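PDB 3MVG: ribosome inactivating type 1 protein from Iris hollandica, which belongs to the type 1 ribosome-inactivating proteins, single-chain plant proteins of one shared fold that act against ribosomes. Local coordinates for residues V159-R171 / A238-W250. Numbering follows the deposited sequence.
Sequences VSETARFRAIEQR and ARTFCGLALLLRW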
loop_
_atom_site.group_PDB
_atom_site.type_symbol
_atom_site.label_atom_id
_atom_site.label_comp_id
_atom_site.label_asym_id
_atom_site.label_seq_id
_atom_site.Cartn_x
_atom_site.Cartn_y
_atom_site.Cartn_z
ATOM N N VAL A 159 -13.661 5.905 -0.897
ATOM C CA VAL A 159 -13.909 5.587 -2.299
ATOM C C VAL A 159 -13.101 6.525 -3.202
ATOM O O VAL A 159 -12.214 6.065 -3.917
ATOM C CB VAL A 159 -15.425 5.630 -2.634
ATOM C CG1 VAL A 159 -15.648 5.428 -4.112
ATOM C CG2 VAL A 159 -16.172 4.567 -1.827
ATOM N N SER A 160 -13.385 7.829 -3.160
ATOM C CA SER A 160 -12.696 8.789 -4.040
ATOM C C SER A 160 -11.229 8.994 -3.669
ATOM O O SER A 160 -10.355 8.973 -4.536
ATOM C CB SER A 160 -13.411 10.135 -4.026
ATOM O OG SER A 160 -14.742 10.024 -4.501
ATOM N N GLU A 161 -10.947 9.220 -2.390
ATOM C CA GLU A 161 -9.575 9.563 -2.006
ATOM C C GLU A 161 -8.626 8.382 -2.112
ATOM O O GLU A 161 -7.471 8.547 -2.497
ATOM C CB GLU A 161 -9.499 10.190 -0.613
ATOM C CG GLU A 161 -10.310 11.483 -0.430
ATOM C CD GLU A 161 -9.782 12.692 -1.184
ATOM O OE1 GLU A 161 -8.812 12.574 -1.965
ATOM O OE2 GLU A 161 -10.356 13.778 -0.976
ATOM N N THR A 162 -9.099 7.192 -1.750
ATOM C CA THR A 162 -8.311 5.971 -1.931
ATOM C C THR A 162 -8.125 5.621 -3.418
ATOM O O THR A 162 -7.072 5.112 -3.803
ATOM C CB THR A 162 -8.949 4.799 -1.188
ATOM O OG1 THR A 162 -10.316 4.730 -1.583
ATOM C CG2 THR A 162 -8.856 4.982 0.334
ATOM N N ALA A 163 -9.132 5.896 -4.249
ATOM C CA ALA A 163 -8.950 5.729 -5.697
ATOM C C ALA A 163 -7.837 6.670 -6.194
ATOM O O ALA A 163 -7.009 6.282 -7.008
ATOM C CB ALA A 163 -10.247 6.014 -6.448
ATOM N N ARG A 164 -7.821 7.908 -5.693
ATOM C CA ARG A 164 -6.825 8.907 -6.101
ATOM C C ARG A 164 -5.431 8.605 -5.566
ATOM O O ARG A 164 -4.441 8.887 -6.247
ATOM C CB ARG A 164 -7.243 10.294 -5.629
ATOM C CG ARG A 164 -8.447 10.872 -6.339
ATOM C CD ARG A 164 -8.842 12.136 -5.621
ATOM N NE ARG A 164 -9.924 12.860 -6.275
ATOM C CZ ARG A 164 -10.459 13.978 -5.794
ATOM N NH1 ARG A 164 -10.026 14.491 -4.652
ATOM N NH2 ARG A 164 -11.425 14.582 -6.460
ATOM N N PHE A 165 -5.350 8.051 -4.354
ATOM C CA PHE A 165 -4.062 7.859 -3.674
ATOM C C PHE A 165 -3.928 6.475 -3.074
ATOM O O PHE A 165 -4.596 6.142 -2.074
ATOM C CB PHE A 165 -3.872 8.865 -2.537
ATOM C CG PHE A 165 -3.731 10.283 -2.984
ATOM C CD1 PHE A 165 -2.523 10.748 -3.497
ATOM C CD2 PHE A 165 -4.792 11.162 -2.872
ATOM C CE1 PHE A 165 -2.383 12.075 -3.904
ATOM C CE2 PHE A 165 -4.656 12.484 -3.269
ATOM C CZ PHE A 165 -3.451 12.939 -3.781
ATOM N N ARG A 166 -3.025 5.682 -3.634
ATOM C CA ARG A 166 -2.733 4.365 -3.082
ATOM C C ARG A 166 -2.148 4.450 -1.676
ATOM O O ARG A 166 -2.257 3.485 -0.911
ATOM C CB ARG A 166 -1.827 3.569 -4.021
ATOM C CG ARG A 166 -2.513 3.245 -5.328
ATOM C CD ARG A 166 -1.558 2.700 -6.362
ATOM N NE ARG A 166 -2.203 2.555 -7.662
ATOM C CZ ARG A 166 -2.931 1.506 -8.043
ATOM N NH1 ARG A 166 -3.093 0.456 -7.238
ATOM N NH2 ARG A 166 -3.498 1.524 -9.239
ATOM N N ALA A 167 -1.549 5.584 -1.318
ATOM C CA ALA A 167 -1.051 5.752 0.051
ATOM C C ALA A 167 -2.197 5.744 1.054
ATOM O O ALA A 167 -2.035 5.265 2.181
ATOM C CB ALA A 167 -0.242 7.023 0.189
ATOM N N ILE A 168 -3.350 6.268 0.653
ATOM C CA ILE A 168 -4.530 6.242 1.524
ATOM C C ILE A 168 -5.156 4.840 1.532
ATOM O O ILE A 168 -5.514 4.326 2.596
ATOM C CB ILE A 168 -5.552 7.349 1.170
ATOM C CG1 ILE A 168 -4.848 8.713 1.131
ATOM C CG2 ILE A 168 -6.715 7.343 2.181
ATOM C CD1 ILE A 168 -5.735 9.872 0.705
ATOM N N GLU A 169 -5.273 4.217 0.360
ATOM C CA GLU A 169 -5.676 2.814 0.272
ATOM C C GLU A 169 -4.873 1.944 1.242
ATOM O O GLU A 169 -5.437 1.107 1.952
ATOM C CB GLU A 169 -5.490 2.306 -1.153
ATOM C CG GLU A 169 -5.795 0.835 -1.296
ATOM C CD GLU A 169 -5.561 0.314 -2.691
ATOM O OE1 GLU A 169 -5.870 -0.867 -2.941
ATOM O OE2 GLU A 169 -5.085 1.079 -3.555
ATOM N N GLN A 170 -3.558 2.142 1.270
ATOM C CA GLN A 170 -2.655 1.374 2.131
ATOM C C GLN A 170 -3.048 1.431 3.609
ATOM O O GLN A 170 -3.005 0.405 4.314
ATOM C CB GLN A 170 -1.225 1.891 1.957
ATOM C CG GLN A 170 -0.238 1.327 2.935
ATOM C CD GLN A 170 0.387 0.067 2.438
ATOM O OE1 GLN A 170 -0.285 -0.938 2.198
ATOM N NE2 GLN A 170 1.683 0.110 2.258
ATOM N N ARG A 171 -3.415 2.625 4.072
ATOM C CA ARG A 171 -3.860 2.821 5.450
ATOM C C ARG A 171 -5.049 1.911 5.741
ATOM O O ARG A 171 -5.109 1.270 6.795
ATOM C CB ARG A 171 -4.255 4.281 5.702
ATOM C CG ARG A 171 -3.208 5.320 5.323
ATOM C CD ARG A 171 -1.845 4.954 5.867
ATOM N NE ARG A 171 -0.975 6.119 6.028
ATOM C CZ ARG A 171 -0.088 6.526 5.127
ATOM N NH1 ARG A 171 0.046 5.876 3.978
ATOM N NH2 ARG A 171 0.665 7.591 5.374
ATOM N N ALA A 238 6.013 11.122 -6.849
ATOM C CA ALA A 238 4.553 11.252 -6.770
ATOM C C ALA A 238 3.863 9.894 -6.905
ATOM O O ALA A 238 2.954 9.570 -6.131
ATOM C CB ALA A 238 4.049 12.218 -7.830
ATOM N N ARG A 239 4.300 9.108 -7.884
ATOM C CA ARG A 239 3.726 7.785 -8.106
ATOM C C ARG A 239 4.073 6.818 -6.974
ATOM O O ARG A 239 3.229 6.027 -6.541
ATOM C CB ARG A 239 4.186 7.233 -9.462
ATOM C CG ARG A 239 3.427 5.974 -9.913
ATOM C CD ARG A 239 3.891 5.463 -11.284
ATOM N NE ARG A 239 5.305 5.130 -11.222
ATOM C CZ ARG A 239 6.269 5.745 -11.893
ATOM N NH1 ARG A 239 5.995 6.685 -12.792
ATOM N NH2 ARG A 239 7.522 5.382 -11.676
ATOM N N THR A 240 5.311 6.876 -6.487
ATOM C CA THR A 240 5.831 5.877 -5.544
ATOM C C THR A 240 5.523 6.204 -4.084
ATOM O O THR A 240 5.031 5.350 -3.343
ATOM C CB THR A 240 7.354 5.705 -5.709
ATOM O OG1 THR A 240 7.632 5.301 -7.051
ATOM C CG2 THR A 240 7.912 4.662 -4.764
ATOM N N PHE A 241 5.842 7.427 -3.672
ATOM C CA PHE A 241 5.679 7.843 -2.284
ATOM C C PHE A 241 4.234 8.221 -1.981
ATOM O O PHE A 241 3.653 7.744 -1.013
ATOM C CB PHE A 241 6.639 9.000 -1.977
ATOM C CG PHE A 241 6.529 9.535 -0.576
ATOM C CD1 PHE A 241 7.296 8.996 0.450
ATOM C CD2 PHE A 241 5.677 10.591 -0.285
ATOM C CE1 PHE A 241 7.201 9.496 1.752
ATOM C CE2 PHE A 241 5.576 11.096 1.009
ATOM C CZ PHE A 241 6.337 10.545 2.025
ATOM N N CYS A 242 3.650 9.083 -2.806
ATOM C CA CYS A 242 2.263 9.511 -2.595
ATOM C C CYS A 242 1.260 8.455 -3.034
ATOM O O CYS A 242 0.097 8.487 -2.634
ATOM C CB CYS A 242 1.974 10.808 -3.349
ATOM S SG CYS A 242 3.041 12.194 -2.945
ATOM N N GLY A 243 1.695 7.536 -3.888
ATOM C CA GLY A 243 0.763 6.598 -4.499
ATOM C C GLY A 243 -0.261 7.297 -5.377
ATOM O O GLY A 243 -1.387 6.835 -5.524
ATOM N N LEU A 244 0.124 8.422 -5.983
ATOM C CA LEU A 244 -0.781 9.140 -6.878
ATOM C C LEU A 244 -1.230 8.183 -7.979
ATOM O O LEU A 244 -0.394 7.622 -8.689
ATOM C CB LEU A 244 -0.093 10.376 -7.453
ATOM C CG LEU A 244 -0.914 11.231 -8.408
ATOM C CD1 LEU A 244 -2.133 11.823 -7.723
ATOM C CD2 LEU A 244 -0.018 12.334 -8.968
ATOM N N ALA A 245 -2.545 7.994 -8.115
ATOM C CA ALA A 245 -3.072 6.859 -8.868
ATOM C C ALA A 245 -4.067 7.228 -9.947
ATOM O O ALA A 245 -4.447 6.382 -10.752
ATOM C CB ALA A 245 -3.689 5.831 -7.913
ATOM N N LEU A 246 -4.516 8.479 -9.926
ATOM C CA LEU A 246 -5.383 9.061 -10.949
ATOM C C LEU A 246 -4.980 10.513 -11.083
ATOM O O LEU A 246 -4.665 11.152 -10.075
ATOM C CB LEU A 246 -6.859 9.018 -10.536
ATOM C CG LEU A 246 -7.510 7.662 -10.281
ATOM C CD1 LEU A 246 -8.882 7.852 -9.669
ATOM C CD2 LEU A 246 -7.596 6.867 -11.572
ATOM N N LEU A 247 -5.014 11.032 -12.307
ATOM C CA LEU A 247 -4.648 12.427 -12.549
ATOM C C LEU A 247 -5.842 13.247 -12.984
ATOM O O LEU A 247 -6.524 12.901 -13.954
ATOM C CB LEU A 247 -3.574 12.538 -13.633
ATOM C CG LEU A 247 -2.279 11.767 -13.445
ATOM C CD1 LEU A 247 -1.473 11.858 -14.721
ATOM C CD2 LEU A 247 -1.479 12.263 -12.264
ATOM N N LEU A 248 -6.082 14.354 -12.277
ATOM C CA LEU A 248 -7.039 15.357 -12.745
ATOM C C LEU A 248 -6.483 15.996 -14.019
ATOM O O LEU A 248 -5.394 16.574 -13.987
ATOM C CB LEU A 248 -7.259 16.425 -11.671
ATOM C CG LEU A 248 -8.281 17.507 -12.019
ATOM C CD1 LEU A 248 -9.690 16.919 -12.105
ATOM C CD2 LEU A 248 -8.227 18.600 -10.977
ATOM N N ARG A 249 -7.207 15.888 -15.129
ATOM C CA ARG A 249 -6.695 16.399 -16.403
ATOM C C ARG A 249 -6.512 17.913 -16.337
ATOM O O ARG A 249 -7.424 18.652 -15.948
ATOM C CB ARG A 249 -7.604 15.992 -17.561
ATOM C CG ARG A 249 -7.051 16.349 -18.947
ATOM C CD ARG A 249 -7.959 15.867 -20.061
ATOM N NE ARG A 249 -8.044 14.407 -20.056
ATOM C CZ ARG A 249 -8.209 13.642 -21.127
ATOM N NH1 ARG A 249 -8.344 14.184 -22.336
ATOM N NH2 ARG A 249 -8.243 12.323 -20.989
ATOM N N TRP A 250 -5.316 18.352 -16.715
ATOM C CA TRP A 250 -4.953 19.766 -16.689
ATOM C C TRP A 250 -5.373 20.458 -17.990
ATOM O O TRP A 250 -5.041 19.986 -19.073
ATOM C CB TRP A 250 -3.446 19.907 -16.452
ATOM C CG TRP A 250 -2.951 21.331 -16.412
ATOM C CD1 TRP A 250 -3.330 22.306 -15.536
ATOM C CD2 TRP A 250 -1.976 21.924 -17.277
ATOM N NE1 TRP A 250 -2.659 23.476 -15.809
ATOM C CE2 TRP A 250 -1.820 23.268 -16.871
ATOM C CE3 TRP A 250 -1.224 21.452 -18.362
ATOM C CZ2 TRP A 250 -0.942 24.150 -17.512
ATOM C CZ3 TRP A 250 -0.346 22.331 -18.997
ATOM C CH2 TRP A 250 -0.217 23.664 -18.571
HETATM O O HOH W 1 -3.050 3.937 -10.785
#
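Phe-165 and Leu-244 form a single beta bridge where the two-helix stretch 159-171 of this ribosome-inactivating protein fold meets the extended tail that follows helix 235-240. Phe-165 is the break between helices 146-164 and 166-173, and the backbone atoms on either side of it make both bonds: Ala-245 N donates to Arg-164 O (2.8 Å, 144°), and Arg-166 N to Gly-243 O (2.8 Å), straighter at 162°. The CA-H of Phe-165 also points to Gly-243 O. Positive phi at Gly-243 turns the chain out of its helix; Gly-243 CA comes within 4.1 Å of Ala-167 N, with no side chain between the backbones.

Arg-166 runs along the tail. Arg-166 CB lies 3.6 Å from Gly-243 O; CG, beside the backbone N (chi1 -66°), reaches both that oxygen and Ala-245 CB. The chain is extended from CG to NE: Arg-166 CD is 4.1 Å and Arg-166 NE 3.6 Å from Ala-245 CB. A turn about CD-NE then swings the guanidinium out of that line. At the tip, Gln-21 takes a hydrogen bond from NH2, which also donates in the guanidinium plane to a water that passes the link on to Ala-245 O.

The Phe-165 ring brings CE1 within 3.8 Å of Leu-244 CD1 and also touches Leu-197 of helix 192-199. Leu-246 CD1 packs on Ala-163 CB, while Leu-246 N is buried without a partner. At the ring's edge, near its plane, Cys-242 O sits 3.6 Å from Phe-165 CD1.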